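PDB 4O9D: Rik1-associated factor 1 from Schizosaccharomyces pombe, which serves, through a WD-repeat propeller, in the Clr4 methyltransferase complex, which ubiquitylates and methylates histone H3 and so contributes to heterochromatin formation. Local coordinates for residues His25-Ser30 with Gly400-Met405; Tyr132-Ala137 with Ser182-Glu187; Asn150-Leu155 with Ser168-Tyr173; Thr376-Ala381 with Leu394-Val399. All coordinates share one frame; numbering follows the deposited sequence.

Interaction 1. Residues His25-Ser30 with Gly400-Met405; sequences HFNETS and GGDVNM
The imidazole of H25 reaches across to N404 and meets its amide with the ring edge. H25 ND1 donates to N404 OD1 at 2.9 Å in an almost straight bond (171°) that lies in the ring plane and runs nearly along the C=O axis, although ring and amide planes are turned 65° apart. CG of H25 stands anti to the backbone N (chi1 161°), which sends the ring over the neighbouring strand. An alanine here would probably leave N404 OD1 without this donor and its amide less firmly fixed, with a weak bond from ND2 to Y406 OH remaining. H25 and N404 form a non-hydrogen-bonded antiparallel pair; next to it F26 and V403 form a hydrogen-bonded one, with F26 N to V403 O at 3.0 Å and V403 N to F26 O at 2.9 Å. This is the ring closure of an eight-bladed beta propeller: the N-terminal strand 21-26 joins strands from the C-terminal part as the outer strand of their blade. The side chains of F26 and V403 turn to the sheet face away from H25, where F26 meets W63 edge-to-face and packs on L47 of the next blade. Past the strand end, N27 folds its amide back on the turn, and ND2 donates to G400 O at 3.1 Å, tilted from the carbonyl plane. T29 OG1 adds a weak bond to G401 O at 3.4 Å. A side chain at G401 would run into N27 OD1 and crowd T29 CB, and the positive phi of G401 by itself calls for glycine. G400 N, in turn, is held by D32 OD1.

Interaction 2. Residues Tyr132-Ala137 with Ser182-Glu187; sequences YIHKLA and SASLIE
H134 points across the gap to S184, whose hydroxyl lies near ND1 of the ring; the two strands, 133-137 and 182-187, are nearly parallel, with axes 5.5 Å apart and N-to-C directions 16° apart. H134 ND1 donates to S184 OG at 3.0 Å, a bent bond (133°) with the hydroxyl tilted out of the imidazole plane. S184 OG is also hydrogen-bonded to D204 OD1, so it links the histidine to an aspartate of its own blade, and the H134 ring meets F206 at an oblique tilt. Further along, the alkyl part of K135 lies over the second strand, with CB 3.7 Å from S184 O, while the chain bends away and NZ makes a salt bridge to D94. K135 NZ also donates to a water at 3.2 Å; this water lies 2.9 Å from L136 O and 2.7 Å from I186 O, bridging backbones that are not paired directly. At the far end A137 and I186 meet methyl to methyl, A137 CB to I186 CG2 at 3.7 Å. With CG1 of I186 anti to its backbone N (chi1 -151°), CG2 is left between N and the carbonyl carbon, pointing at A137, and the side chain also packs on A145, A147 and V199. Each strand carries a classic beta bulge, H134 and K135 opposite A147, S184 and L185 opposite G202. Two parallel first strands of successive blades, touching through side chains and water, are what lines the central channel of a beta propeller.

Interaction 3. Residues Asn150-Leu155 with Ser168-Tyr173; sequences NGYGYL and SANLIY. With EDO (1,2-ethanediol), chain F.
Strands 153-155 and 168-171 run antiparallel, with G153-L171 and L155-A169 as hydrogen-bonded pairs flanking the non-hydrogen-bonded pair Y154-N170; L171 N to G153 O is the shortest of the four bonds at 2.7 Å. On one face L155 and L171 cross at about a right angle, L155 CG lying 3.9 Å from L171 CD1, and both pack on V199 of the next blade. At G153, the partner of L171, a side chain would press on L171 CD1. On the other face Y154 and N170 both hold CG anti to the carbonyl carbon (chi1 -55° and -67°), which sets them side by side; their ring and amide planes are 78° apart, and N170 OD1 lies at the ring edge, 3.2 Å from Y154 CD1. N170 OD1 also accepts from O2 of a 1,2-ethanediol at 2.8 Å, probably a crystallisation additive. Y152 runs alongside I172, Y152 CE2 to I172 CG1 at 3.4 Å. Before the strand, N150 OD1 accepts from Y152 N in an Asx turn, and N150 ND2 reaches Y154 OH at 2.9 Å, in the amide plane. A water donates to both G151 O and L171 O at the ladder's end. Together the strands form the outer beta hairpin of a four-stranded propeller blade.

Interaction 4. Residues Thr376-Ala381 with Leu394-Val399; sequences TEMNSA and LTVCCV
M378 leaves its backbone with CG anti to the carbonyl carbon (chi1 -72°), runs out extended and then bends at chi3 (75°), which lays SD against V396 and swings CE round to C398. C398 places SG between its own backbone N and carbonyl carbon (chi1 68°), where it meets that methyl. M378 SD sits 3.3 Å from V396 CG1, a tight approach, and M378 CE lies 3.6 Å from C398 SG, so the thioether spans two residues that point the same way from one strand. An alanine in place of M378 would probably open a gap beside V396 and C398 and leave the cysteine sulfur without its methyl neighbour. Beyond the methionine the linker turns back toward the strand end. V399 N donates to A381 O at 2.8 Å. S380 OG packs 3.5 Å from V399 CB, and the A381 methyl, CB, lies 3.9 Å from V399 CG2. The contact thus joins the segment that leaves the outer strand 371-377 of one blade to the second strand of the next, within the last annotated WD repeat. Around it, M378 also touches D402 and N404 of the adjoining 400-405 segment, V396 packs on I382 of the innermost strand 382-387 and on V360 of the preceding blade, and M378 is backbone-bonded to G358.

Overall arrangement
Interactions 1 and 4 share the blade that closes the ring: strands 393-398 and 403-407 are neighbours in its sheet, N404 N probably bonds to V396 O, and M378 CE lies against N404 ND2. Interactions 2 and 3 share another blade, meeting where A183 packs on Y152 O. Interactions 1 and 3 lie on opposite sides of the chain's centre, their centres about 34 Å apart. A backbone ladder carries 3; in 1 a short one is supplemented by side-chain bonds from H25 and N27. Interactions 1, 2 and 3 are partly buried, 2 near the channel using side chains and a water, 3 at the rim exposing S168 and N170. Buried interaction 4, where the interblade linker meets the closing blade, relies mainly on sulfur and methyl packing with one backbone bond.

Interaction 1. Residues His25-Ser30 with Gly400-Met405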
loop_
_atom_site.group_PDB
_atom_site.type_symbol
_atom_site.label_atom_id
_atom_site.label_comp_id
_atom_site.label_asym_id
_atom_site.label_seq_id
_atom_site.Cartn_x
_atom_site.Cartn_y
_atom_site.Cartn_z
ATOM N N HIS A 25 -17.971 -11.907 2.367
ATOM C CA HIS A 25 -18.237 -10.490 2.447
ATOM C C HIS A 25 -18.285 -10.106 3.916
ATOM O O HIS A 25 -18.773 -10.869 4.755
ATOM C CB HIS A 25 -19.573 -10.119 1.807
ATOM C CG HIS A 25 -20.075 -8.789 2.263
ATOM N ND1 HIS A 25 -19.680 -7.607 1.675
ATOM C CD2 HIS A 25 -20.889 -8.446 3.290
ATOM C CE1 HIS A 25 -20.243 -6.592 2.308
ATOM N NE2 HIS A 25 -20.986 -7.075 3.289
ATOM N N PHE A 26 -17.799 -8.908 4.216
ATOM C CA PHE A 26 -17.669 -8.449 5.588
ATOM C C PHE A 26 -17.896 -6.940 5.668
ATOM O O PHE A 26 -17.389 -6.189 4.834
ATOM C CB PHE A 26 -16.258 -8.827 6.081
ATOM C CG PHE A 26 -15.928 -8.341 7.465
ATOM C CD1 PHE A 26 -16.331 -9.063 8.584
ATOM C CD2 PHE A 26 -15.161 -7.196 7.653
ATOM C CE1 PHE A 26 -16.008 -8.629 9.870
ATOM C CE2 PHE A 26 -14.839 -6.754 8.937
ATOM C CZ PHE A 26 -15.261 -7.471 10.041
ATOM N N ASN A 27 -18.669 -6.501 6.662
ATOM C CA ASN A 27 -18.845 -5.077 6.964
ATOM C C ASN A 27 -19.240 -4.892 8.423
ATOM O O ASN A 27 -20.420 -4.734 8.735
ATOM C CB ASN A 27 -19.931 -4.417 6.090
ATOM C CG ASN A 27 -20.008 -2.882 6.295
ATOM O OD1 ASN A 27 -19.566 -2.359 7.327
ATOM N ND2 ASN A 27 -20.557 -2.167 5.313
ATOM N N GLU A 28 -18.257 -4.936 9.309
ATOM C CA GLU A 28 -18.451 -4.575 10.711
ATOM C C GLU A 28 -17.632 -3.348 10.890
ATOM O O GLU A 28 -17.335 -2.906 12.003
ATOM C CB GLU A 28 -17.915 -5.664 11.620
ATOM C CG GLU A 28 -18.668 -6.956 11.438
ATOM C CD GLU A 28 -20.158 -6.746 11.577
ATOM O OE1 GLU A 28 -20.555 -5.968 12.478
ATOM O OE2 GLU A 28 -20.922 -7.340 10.778
ATOM N N THR A 29 -17.272 -2.803 9.742
ATOM C CA THR A 29 -16.190 -1.875 9.645
ATOM C C THR A 29 -16.631 -0.519 10.096
ATOM O O THR A 29 -17.596 0.042 9.562
ATOM C CB THR A 29 -15.689 -1.790 8.202
ATOM O OG1 THR A 29 -15.054 -3.024 7.853
ATOM C CG2 THR A 29 -14.709 -0.646 8.042
ATOM N N SER A 30 -15.933 -0.015 11.108
ATOM C CA SER A 30 -15.941 1.401 11.397
ATOM C C SER A 30 -14.940 2.024 10.430
ATOM O O SER A 30 -13.754 1.677 10.451
ATOM C CB SER A 30 -15.536 1.653 12.847
ATOM O OG SER A 30 -14.294 1.044 13.153
ATOM N N GLY A 400 -17.837 3.054 2.725
ATOM C CA GLY A 400 -18.952 2.631 3.556
ATOM C C GLY A 400 -18.717 1.305 4.260
ATOM O O GLY A 400 -19.637 0.759 4.869
ATOM N N GLY A 401 -17.500 0.771 4.158
ATOM C CA GLY A 401 -17.118 -0.383 4.946
ATOM C C GLY A 401 -17.227 -1.756 4.307
ATOM O O GLY A 401 -16.830 -2.738 4.940
ATOM N N ASP A 402 -17.746 -1.861 3.083
ATOM C CA ASP A 402 -17.827 -3.170 2.438
ATOM C C ASP A 402 -16.448 -3.730 2.143
ATOM O O ASP A 402 -15.597 -3.040 1.607
ATOM C CB ASP A 402 -18.627 -3.115 1.129
ATOM C CG ASP A 402 -20.131 -3.232 1.362
ATOM O OD1 ASP A 402 -20.526 -3.718 2.446
ATOM O OD2 ASP A 402 -20.915 -2.842 0.475
ATOM N N VAL A 403 -16.255 -4.995 2.477
ATOM C CA VAL A 403 -15.064 -5.735 2.078
ATOM C C VAL A 403 -15.469 -7.046 1.404
ATOM O O VAL A 403 -16.044 -7.932 2.055
ATOM C CB VAL A 403 -14.163 -6.034 3.304
ATOM C CG1 VAL A 403 -12.934 -6.875 2.899
ATOM C CG2 VAL A 403 -13.726 -4.752 3.925
ATOM N N ASN A 404 -15.206 -7.158 0.101
ATOM C CA ASN A 404 -15.457 -8.401 -0.617
ATOM C C ASN A 404 -14.195 -9.224 -0.827
ATOM O O ASN A 404 -13.187 -8.713 -1.315
ATOM C CB ASN A 404 -16.127 -8.127 -1.975
ATOM C CG ASN A 404 -17.541 -7.593 -1.824
ATOM O OD1 ASN A 404 -18.083 -7.560 -0.726
ATOM N ND2 ASN A 404 -18.141 -7.184 -2.927
ATOM N N MET A 405 -14.259 -10.500 -0.461
ATOM C CA MET A 405 -13.160 -11.435 -0.705
ATOM C C MET A 405 -13.517 -12.481 -1.770
ATOM O O MET A 405 -14.543 -13.184 -1.645
ATOM C CB MET A 405 -12.792 -12.194 0.573
ATOM C CG MET A 405 -11.931 -11.445 1.574
ATOM S SD MET A 405 -10.659 -12.542 2.282
ATOM C CE MET A 405 -9.671 -11.354 3.172
#

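Interaction 2. Residues Tyr132-Ala137 with Ser182-Glu187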
loop_
_atom_site.group_PDB
_atom_site.type_symbol
_atom_site.label_atom_id
_atom_site.label_comp_id
_atom_site.label_asym_id
_atom_site.label_seq_id
_atom_site.Cartn_x
_atom_site.Cartn_y
_atom_site.Cartn_z
ATOM N N TYR A 132 1.899 11.197 12.682
ATOM C CA TYR A 132 1.290 10.009 12.075
ATOM C C TYR A 132 2.334 9.092 11.456
ATOM O O TYR A 132 3.321 9.551 10.856
ATOM C CB TYR A 132 0.333 10.387 10.950
ATOM C CG TYR A 132 -0.825 11.274 11.335
ATOM C CD1 TYR A 132 -1.185 11.454 12.661
ATOM C CD2 TYR A 132 -1.578 11.913 10.351
ATOM C CE1 TYR A 132 -2.255 12.259 13.002
ATOM C CE2 TYR A 132 -2.639 12.731 10.687
ATOM C CZ TYR A 132 -2.971 12.898 12.014
ATOM O OH TYR A 132 -4.040 13.695 12.348
ATOM N N ILE A 133 2.116 7.792 11.616
ATOM C CA ILE A 133 2.799 6.813 10.778
ATOM C C ILE A 133 2.112 6.833 9.407
ATOM O O ILE A 133 0.886 6.764 9.342
ATOM C CB ILE A 133 2.702 5.407 11.368
ATOM C CG1 ILE A 133 3.190 5.411 12.834
ATOM C CG2 ILE A 133 3.527 4.419 10.516
ATOM C CD1 ILE A 133 4.619 6.003 13.049
ATOM N N HIS A 134 2.884 6.922 8.326
ATOM C CA HIS A 134 2.293 6.870 6.959
ATOM C C HIS A 134 2.525 5.575 6.152
ATOM O O HIS A 134 1.713 5.239 5.292
ATOM C CB HIS A 134 2.812 8.054 6.111
ATOM C CG HIS A 134 2.119 9.355 6.390
ATOM N ND1 HIS A 134 2.633 10.574 5.994
ATOM C CD2 HIS A 134 0.947 9.629 7.015
ATOM C CE1 HIS A 134 1.793 11.537 6.337
ATOM N NE2 HIS A 134 0.768 10.990 6.968
ATOM N N LYS A 135 3.648 4.885 6.359
ATOM C CA LYS A 135 3.938 3.659 5.577
ATOM C C LYS A 135 4.850 2.692 6.308
ATOM O O LYS A 135 5.669 3.101 7.140
ATOM C CB LYS A 135 4.605 3.983 4.236
ATOM C CG LYS A 135 4.289 2.965 3.120
ATOM C CD LYS A 135 2.885 3.131 2.558
ATOM C CE LYS A 135 2.616 2.108 1.435
ATOM N NZ LYS A 135 2.832 0.692 1.897
ATOM N N LEU A 136 4.706 1.408 5.994
ATOM C CA LEU A 136 5.621 0.377 6.488
ATOM C C LEU A 136 6.210 -0.433 5.352
ATOM O O LEU A 136 5.553 -0.646 4.350
ATOM C CB LEU A 136 4.880 -0.614 7.400
ATOM C CG LEU A 136 4.302 -0.050 8.688
ATOM C CD1 LEU A 136 3.490 -1.147 9.414
ATOM C CD2 LEU A 136 5.429 0.501 9.560
ATOM N N ALA A 137 7.440 -0.895 5.536
ATOM C CA ALA A 137 8.076 -1.838 4.626
ATOM C C ALA A 137 8.795 -2.853 5.484
ATOM O O ALA A 137 9.167 -2.534 6.632
ATOM C CB ALA A 137 9.074 -1.142 3.731
ATOM N N SER A 182 7.324 15.587 4.843
ATOM C CA SER A 182 6.859 14.388 5.545
ATOM C C SER A 182 7.407 13.179 4.818
ATOM O O SER A 182 7.500 13.199 3.595
ATOM C CB SER A 182 5.344 14.345 5.588
ATOM O OG SER A 182 4.845 15.348 6.476
ATOM N N ALA A 183 7.821 12.155 5.562
ATOM C CA ALA A 183 8.210 10.898 4.950
ATOM C C ALA A 183 6.932 10.088 4.811
ATOM O O ALA A 183 6.299 9.723 5.821
ATOM C CB ALA A 183 9.212 10.162 5.798
ATOM N N SER A 184 6.545 9.806 3.570
ATOM C CA SER A 184 5.259 9.153 3.329
ATOM C C SER A 184 5.301 7.843 2.522
ATOM O O SER A 184 4.270 7.180 2.406
ATOM C CB SER A 184 4.309 10.137 2.629
ATOM O OG SER A 184 4.040 11.258 3.467
ATOM N N LEU A 185 6.453 7.490 1.948
ATOM C CA LEU A 185 6.596 6.239 1.184
ATOM C C LEU A 185 7.877 5.563 1.598
ATOM O O LEU A 185 8.859 6.249 1.872
ATOM C CB LEU A 185 6.671 6.528 -0.322
ATOM C CG LEU A 185 5.493 7.394 -0.784
ATOM C CD1 LEU A 185 5.780 7.997 -2.171
ATOM C CD2 LEU A 185 4.249 6.567 -0.766
ATOM N N ILE A 186 7.920 4.238 1.574
ATOM C CA ILE A 186 9.156 3.557 1.987
ATOM C C ILE A 186 9.215 2.144 1.427
ATOM O O ILE A 186 8.201 1.433 1.410
ATOM C CB ILE A 186 9.291 3.596 3.546
ATOM C CG1 ILE A 186 10.763 3.570 4.002
ATOM C CG2 ILE A 186 8.467 2.450 4.231
ATOM C CD1 ILE A 186 10.961 4.088 5.452
ATOM N N GLU A 187 10.387 1.751 0.925
ATOM C CA GLU A 187 10.596 0.396 0.399
ATOM C C GLU A 187 12.052 -0.051 0.614
ATOM O O GLU A 187 12.984 0.754 0.530
ATOM C CB GLU A 187 10.306 0.322 -1.124
ATOM C CG GLU A 187 8.943 0.828 -1.585
ATOM C CD GLU A 187 7.796 -0.183 -1.401
ATOM O OE1 GLU A 187 6.622 0.275 -1.264
ATOM O OE2 GLU A 187 8.066 -1.413 -1.402
HETATM O O HOH W 1 5.890 -0.036 1.568
#

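Interaction 3. Residues Asn150-Leu155 with Ser168-Tyr173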
loop_
_atom_site.group_PDB
_atom_site.type_symbol
_atom_site.label_atom_id
_atom_site.label_comp_id
_atom_site.label_asym_id
_atom_site.label_seq_id
_atom_site.Cartn_x
_atom_site.Cartn_y
_atom_site.Cartn_z
ATOM N N ASN A 150 6.550 13.121 10.593
ATOM C CA ASN A 150 7.488 14.104 11.140
ATOM C C ASN A 150 8.725 14.280 10.266
ATOM O O ASN A 150 9.570 15.115 10.554
ATOM C CB ASN A 150 7.910 13.761 12.588
ATOM C CG ASN A 150 8.722 12.486 12.684
ATOM O OD1 ASN A 150 9.010 11.861 11.675
ATOM N ND2 ASN A 150 9.105 12.098 13.908
ATOM N N GLY A 151 8.838 13.492 9.197
ATOM C CA GLY A 151 9.971 13.610 8.292
ATOM C C GLY A 151 11.066 12.580 8.512
ATOM O O GLY A 151 11.968 12.445 7.691
ATOM N N TYR A 152 10.999 11.848 9.616
ATOM C CA TYR A 152 11.915 10.720 9.847
ATOM C C TYR A 152 11.418 9.402 9.245
ATOM O O TYR A 152 10.221 9.133 9.264
ATOM C CB TYR A 152 12.067 10.474 11.364
ATOM C CG TYR A 152 12.924 11.511 12.054
ATOM C CD1 TYR A 152 12.520 12.843 12.114
ATOM C CD2 TYR A 152 14.140 11.161 12.653
ATOM C CE1 TYR A 152 13.306 13.816 12.758
ATOM C CE2 TYR A 152 14.933 12.126 13.280
ATOM C CZ TYR A 152 14.506 13.448 13.331
ATOM O OH TYR A 152 15.287 14.407 13.946
ATOM N N GLY A 153 12.350 8.572 8.770
ATOM C CA GLY A 153 12.141 7.129 8.694
ATOM C C GLY A 153 12.754 6.437 9.932
ATOM O O GLY A 153 13.668 6.966 10.572
ATOM N N TYR A 154 12.239 5.268 10.284
ATOM C CA TYR A 154 12.832 4.458 11.350
ATOM C C TYR A 154 13.026 3.017 10.839
ATOM O O TYR A 154 12.265 2.544 9.970
ATOM C CB TYR A 154 11.920 4.471 12.566
ATOM C CG TYR A 154 11.564 5.849 13.076
ATOM C CD1 TYR A 154 12.374 6.503 14.005
ATOM C CD2 TYR A 154 10.409 6.489 12.654
ATOM C CE1 TYR A 154 12.051 7.772 14.482
ATOM C CE2 TYR A 154 10.070 7.742 13.125
ATOM C CZ TYR A 154 10.908 8.382 14.052
ATOM O OH TYR A 154 10.578 9.626 14.530
ATOM N N LEU A 155 14.082 2.357 11.318
ATOM C CA LEU A 155 14.278 0.929 11.099
ATOM C C LEU A 155 14.152 0.219 12.461
ATOM O O LEU A 155 14.862 0.570 13.415
ATOM C CB LEU A 155 15.653 0.637 10.486
ATOM C CG LEU A 155 15.971 1.145 9.064
ATOM C CD1 LEU A 155 17.426 0.801 8.738
ATOM C CD2 LEU A 155 14.994 0.555 8.013
ATOM N N SER A 168 16.200 0.165 17.401
ATOM C CA SER A 168 15.674 1.172 16.494
ATOM C C SER A 168 16.807 2.046 15.964
ATOM O O SER A 168 17.844 2.235 16.633
ATOM C CB SER A 168 14.580 2.045 17.157
ATOM O OG SER A 168 15.098 2.881 18.184
ATOM N N ALA A 169 16.593 2.574 14.762
ATOM C CA ALA A 169 17.559 3.455 14.106
ATOM C C ALA A 169 16.803 4.523 13.334
ATOM O O ALA A 169 15.799 4.226 12.666
ATOM C CB ALA A 169 18.467 2.652 13.149
ATOM N N ASN A 170 17.295 5.755 13.399
ATOM C CA ASN A 170 16.646 6.878 12.737
ATOM C C ASN A 170 17.253 7.045 11.350
ATOM O O ASN A 170 18.486 6.932 11.185
ATOM C CB ASN A 170 16.851 8.176 13.524
ATOM C CG ASN A 170 16.144 8.180 14.867
ATOM O OD1 ASN A 170 15.221 7.408 15.106
ATOM N ND2 ASN A 170 16.577 9.063 15.749
ATOM N N LEU A 171 16.387 7.271 10.358
ATOM C CA LEU A 171 16.815 7.592 9.012
ATOM C C LEU A 171 16.495 9.067 8.760
ATOM O O LEU A 171 15.325 9.456 8.578
ATOM C CB LEU A 171 16.099 6.704 7.960
ATOM C CG LEU A 171 16.227 5.178 8.107
ATOM C CD1 LEU A 171 15.278 4.451 7.092
ATOM C CD2 LEU A 171 17.655 4.718 7.941
ATOM N N ILE A 172 17.552 9.869 8.707
ATOM C CA ILE A 172 17.449 11.319 8.817
ATOM C C ILE A 172 18.029 11.943 7.561
ATOM O O ILE A 172 19.152 11.637 7.185
ATOM C CB ILE A 172 18.234 11.817 10.087
ATOM C CG1 ILE A 172 17.601 11.251 11.366
ATOM C CG2 ILE A 172 18.274 13.335 10.183
ATOM C CD1 ILE A 172 18.406 11.584 12.627
ATOM N N TYR A 173 17.240 12.768 6.874
ATOM C CA TYR A 173 17.744 13.501 5.713
ATOM C C TYR A 173 17.554 14.960 6.094
ATOM O O TYR A 173 16.458 15.501 5.965
ATOM C CB TYR A 173 16.968 13.113 4.450
ATOM C CG TYR A 173 17.324 13.866 3.171
ATOM C CD1 TYR A 173 18.423 14.709 3.104
ATOM C CD2 TYR A 173 16.520 13.731 2.030
ATOM C CE1 TYR A 173 18.729 15.388 1.930
ATOM C CE2 TYR A 173 16.806 14.407 0.859
ATOM C CZ TYR A 173 17.912 15.228 0.807
ATOM O OH TYR A 173 18.194 15.900 -0.359
HETATM C C1 EDO F . 16.720 5.904 19.117
HETATM O O1 EDO F . 16.024 7.158 19.213
HETATM C C2 EDO F . 16.545 5.418 17.682
HETATM O O2 EDO F . 15.187 5.659 17.275
HETATM O O HOH W 2 14.467 11.536 6.930
#

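Interaction 4. Residues Thr376-Ala381 with Leu394-Val399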
loop_
_atom_site.group_PDB
_atom_site.type_symbol
_atom_site.label_atom_id
_atom_site.label_comp_id
_atom_site.label_asym_id
_atom_site.label_seq_id
_atom_site.Cartn_x
_atom_site.Cartn_y
_atom_site.Cartn_z
ATOM N N THR A 376 -16.069 -7.204 -11.179
ATOM C CA THR A 376 -17.132 -7.103 -10.201
ATOM C C THR A 376 -17.541 -5.657 -10.066
ATOM O O THR A 376 -16.899 -4.780 -10.637
ATOM C CB THR A 376 -16.705 -7.686 -8.833
ATOM O OG1 THR A 376 -17.844 -7.784 -7.979
ATOM C CG2 THR A 376 -15.612 -6.819 -8.153
ATOM N N GLU A 377 -18.669 -5.437 -9.394
ATOM C CA GLU A 377 -19.207 -4.113 -9.124
ATOM C C GLU A 377 -19.564 -4.000 -7.637
ATOM O O GLU A 377 -20.351 -4.809 -7.097
ATOM C CB GLU A 377 -20.449 -3.822 -9.960
ATOM C CG GLU A 377 -21.128 -2.543 -9.480
ATOM C CD GLU A 377 -22.204 -2.036 -10.397
ATOM O OE1 GLU A 377 -22.533 -2.726 -11.384
ATOM O OE2 GLU A 377 -22.728 -0.939 -10.119
ATOM N N MET A 378 -18.975 -3.017 -6.966
ATOM C CA MET A 378 -19.254 -2.813 -5.544
ATOM C C MET A 378 -20.248 -1.656 -5.382
ATOM O O MET A 378 -20.501 -0.922 -6.333
ATOM C CB MET A 378 -17.934 -2.603 -4.757
ATOM C CG MET A 378 -17.103 -3.921 -4.611
ATOM S SD MET A 378 -15.892 -3.885 -3.308
ATOM C CE MET A 378 -16.933 -4.051 -1.869
ATOM N N ASN A 379 -20.824 -1.512 -4.190
ATOM C CA ASN A 379 -21.928 -0.576 -3.964
ATOM C C ASN A 379 -21.538 0.890 -4.004
ATOM O O ASN A 379 -22.398 1.758 -4.085
ATOM C CB ASN A 379 -22.587 -0.862 -2.611
ATOM C CG ASN A 379 -23.526 -2.053 -2.658
ATOM O OD1 ASN A 379 -24.250 -2.248 -3.633
ATOM N ND2 ASN A 379 -23.513 -2.862 -1.599
ATOM N N SER A 380 -20.247 1.181 -3.919
ATOM C CA SER A 380 -19.793 2.563 -3.929
ATOM C C SER A 380 -18.340 2.636 -4.453
ATOM O O SER A 380 -17.764 1.615 -4.827
ATOM C CB SER A 380 -19.916 3.136 -2.507
ATOM O OG SER A 380 -19.655 4.531 -2.477
ATOM N N ALA A 381 -17.759 3.830 -4.492
ATOM C CA ALA A 381 -16.350 4.000 -4.895
ATOM C C ALA A 381 -15.387 3.020 -4.195
ATOM O O ALA A 381 -15.473 2.803 -2.994
ATOM C CB ALA A 381 -15.889 5.449 -4.638
ATOM N N LEU A 394 -8.360 -12.396 -3.897
ATOM C CA LEU A 394 -8.475 -10.981 -4.235
ATOM C C LEU A 394 -9.469 -10.320 -3.253
ATOM O O LEU A 394 -10.544 -10.859 -2.978
ATOM C CB LEU A 394 -8.918 -10.810 -5.698
ATOM C CG LEU A 394 -9.239 -9.375 -6.119
ATOM C CD1 LEU A 394 -7.980 -8.471 -6.070
ATOM C CD2 LEU A 394 -9.878 -9.340 -7.533
ATOM N N THR A 395 -9.086 -9.184 -2.688
ATOM C CA THR A 395 -9.913 -8.513 -1.711
ATOM C C THR A 395 -10.167 -7.119 -2.256
ATOM O O THR A 395 -9.226 -6.434 -2.649
ATOM C CB THR A 395 -9.196 -8.443 -0.300
ATOM O OG1 THR A 395 -8.920 -9.764 0.183
ATOM C CG2 THR A 395 -10.087 -7.756 0.695
ATOM N N VAL A 396 -11.434 -6.704 -2.288
ATOM C CA VAL A 396 -11.805 -5.409 -2.813
ATOM C C VAL A 396 -12.715 -4.702 -1.815
ATOM O O VAL A 396 -13.622 -5.312 -1.272
ATOM C CB VAL A 396 -12.524 -5.581 -4.182
ATOM C CG1 VAL A 396 -12.932 -4.245 -4.762
ATOM C CG2 VAL A 396 -11.604 -6.331 -5.136
ATOM N N CYS A 397 -12.455 -3.419 -1.561
ATOM C CA CYS A 397 -13.204 -2.653 -0.547
ATOM C C CYS A 397 -13.793 -1.378 -1.144
ATOM O O CYS A 397 -13.246 -0.829 -2.103
ATOM C CB CYS A 397 -12.285 -2.246 0.594
ATOM S SG CYS A 397 -11.104 -3.490 1.147
ATOM N N CYS A 398 -14.876 -0.871 -0.562
ATOM C CA CYS A 398 -15.486 0.353 -1.093
ATOM C C CYS A 398 -15.917 1.288 0.019
ATOM O O CYS A 398 -15.909 0.923 1.185
ATOM C CB CYS A 398 -16.665 0.033 -2.022
ATOM S SG CYS A 398 -18.134 -0.704 -1.219
ATOM N N VAL A 399 -16.244 2.520 -0.346
ATOM C CA VAL A 399 -16.685 3.492 0.623
ATOM C C VAL A 399 -17.881 2.951 1.395
ATOM O O VAL A 399 -18.810 2.445 0.796
ATOM C CB VAL A 399 -17.078 4.804 -0.054
ATOM C CG1 VAL A 399 -17.716 5.746 0.954
ATOM C CG2 VAL A 399 -15.840 5.444 -0.694
#